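Local structure of AT-rich interactive domain-containing protein 4 (Arabidopsis thaliana, 6LQF) at residues G77-G82 with Y118-E123. The protein binds DNA and a methylated histone H3 tail through a zinc-containing ARID-PHD cassette and probably acts in transcription regulation. Numbering follows the deposited sequence.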
# COMPACT_ATOMS: atom_id res chain seq x y z
N GLY A 77 -1.90 5.46 -3.71
CA GLY A 77 -2.93 6.47 -3.75
C GLY A 77 -3.97 6.35 -2.66
O GLY A 77 -4.90 7.16 -2.64
N GLY A 78 -3.83 5.39 -1.75
CA GLY A 78 -4.75 5.30 -0.61
C GLY A 78 -5.92 4.37 -0.84
O GLY A 78 -6.11 3.83 -1.95
N PHE A 79 -6.71 4.16 0.22
CA PHE A 79 -7.77 3.17 0.22
C PHE A 79 -8.84 3.37 -0.84
O PHE A 79 -9.39 2.40 -1.35
CB PHE A 79 -8.42 3.13 1.62
CG PHE A 79 -9.40 2.00 1.80
CD1 PHE A 79 -8.92 0.67 1.93
CD2 PHE A 79 -10.76 2.23 1.85
CE1 PHE A 79 -9.82 -0.37 2.12
CE2 PHE A 79 -11.67 1.18 2.02
CZ PHE A 79 -11.17 -0.13 2.18
N HIS A 80 -9.05 4.63 -1.16
CA HIS A 80 -10.08 5.02 -2.15
C HIS A 80 -9.81 4.44 -3.54
O HIS A 80 -10.73 4.36 -4.37
CB HIS A 80 -10.18 6.55 -2.23
CG HIS A 80 -11.21 7.05 -3.20
ND1 HIS A 80 -12.56 6.83 -3.04
CD2 HIS A 80 -11.08 7.77 -4.35
CE1 HIS A 80 -13.22 7.39 -4.04
NE2 HIS A 80 -12.35 7.97 -4.85
N VAL A 81 -8.57 4.06 -3.83
CA VAL A 81 -8.30 3.43 -5.10
C VAL A 81 -9.00 2.07 -5.17
O VAL A 81 -9.25 1.55 -6.26
CB VAL A 81 -6.78 3.34 -5.31
CG1 VAL A 81 -6.36 2.57 -6.57
CG2 VAL A 81 -6.17 4.77 -5.34
N GLY A 82 -9.32 1.47 -4.02
CA GLY A 82 -10.20 0.34 -4.03
C GLY A 82 -9.67 -0.87 -4.74
O GLY A 82 -8.51 -1.26 -4.49
N TYR A 118 -8.22 -0.61 11.11
CA TYR A 118 -7.05 -0.10 11.80
C TYR A 118 -6.47 1.16 11.19
O TYR A 118 -5.80 1.95 11.88
CB TYR A 118 -5.94 -1.16 11.84
CG TYR A 118 -6.23 -2.31 12.76
CD1 TYR A 118 -6.02 -2.19 14.14
CD2 TYR A 118 -6.72 -3.53 12.26
CE1 TYR A 118 -6.29 -3.24 15.00
CE2 TYR A 118 -6.98 -4.61 13.12
CZ TYR A 118 -6.78 -4.43 14.49
OH TYR A 118 -7.01 -5.49 15.35
N LEU A 119 -6.66 1.34 9.85
CA LEU A 119 -5.78 2.28 9.13
C LEU A 119 -6.49 3.37 8.34
O LEU A 119 -5.85 4.37 7.99
CB LEU A 119 -4.87 1.48 8.17
CG LEU A 119 -3.86 0.54 8.83
CD1 LEU A 119 -3.14 -0.34 7.74
CD2 LEU A 119 -2.89 1.39 9.61
N LEU A 120 -7.80 3.26 8.09
CA LEU A 120 -8.41 4.23 7.19
C LEU A 120 -8.48 5.65 7.77
O LEU A 120 -8.08 6.65 7.14
CB LEU A 120 -9.78 3.74 6.79
CG LEU A 120 -10.43 4.64 5.77
CD1 LEU A 120 -9.61 4.86 4.51
CD2 LEU A 120 -11.75 3.96 5.41
N GLU A 121 -8.97 5.75 9.02
CA GLU A 121 -8.97 7.05 9.68
C GLU A 121 -7.57 7.59 9.84
O GLU A 121 -7.31 8.77 9.66
CB GLU A 121 -9.66 6.94 11.05
CG GLU A 121 -11.12 6.58 10.87
CD GLU A 121 -11.88 6.44 12.18
OE1 GLU A 121 -11.25 6.41 13.28
OE2 GLU A 121 -13.13 6.39 12.09
N TYR A 122 -6.66 6.69 10.18
CA TYR A 122 -5.23 7.09 10.27
C TYR A 122 -4.72 7.67 8.97
O TYR A 122 -4.06 8.71 8.96
CB TYR A 122 -4.38 5.90 10.71
CG TYR A 122 -2.92 6.24 10.97
CD1 TYR A 122 -1.97 6.24 9.92
CD2 TYR A 122 -2.49 6.53 12.27
CE1 TYR A 122 -0.68 6.57 10.14
CE2 TYR A 122 -1.16 6.84 12.53
CZ TYR A 122 -0.28 6.86 11.46
OH TYR A 122 1.04 7.18 11.69
N GLU A 123 -5.05 7.00 7.86
CA GLU A 123 -4.61 7.51 6.54
C GLU A 123 -5.11 8.94 6.31
O GLU A 123 -4.34 9.81 5.90
CB GLU A 123 -5.14 6.60 5.42
CG GLU A 123 -4.73 7.11 4.01
CD GLU A 123 -5.61 6.48 2.89
OE1 GLU A 123 -5.69 5.23 2.79
OE2 GLU A 123 -6.22 7.22 2.11
O HOH W 1 -8.37 6.81 0.42
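With CG anti to the backbone N (chi1 179°) and the chain extended beyond it, Glu123 carries its carboxylate across to the backbone where Gly78 runs into Phe79; Leu120, whose CG is likewise anti to its N (chi1 -176°), sends CD1 to Phe79. Glu123 OE1 takes the Phe79 N-H at 3.0 Å from N, a fairly straight bond (156° at the hydrogen) that enters on the syn side, slightly out of the carboxylate plane. The hydroxyl of Tyr115, on helix 107-118, also hydrogen-bonds OE1, so two bonds grip this oxygen. The other oxygen works through a water: Glu123 OE2 accepts from it at 2.8 Å, and the same water accepts from His80 N. One carboxylate thus serves two successive amides at the start of the 3-10 turn 79-81. Gly78 CA, 3.5 Å from Glu123 OE1, lets the carboxylate come in close against the backbone. Beside this polar link, Leu120 and Phe79 cross at about a right angle; Leu120 CD1 packs on Phe79 CB (3.6 Å) and reaches the ring obliquely near CG and CD2. The Phe79 ring also meets that of Tyr115, their planes nearly parallel. With an alanine in place of Glu123, the Phe79 amide and the Tyr115 hydroxyl would probably lose their shared acceptor, and the water one of its anchors. The contact ties the loop after helix 66-74, a helix closed by a Schellman motif with Gly77 at C-prime, to the short helix 120-124, within the helical ARID/BRIGHT DNA-binding domain.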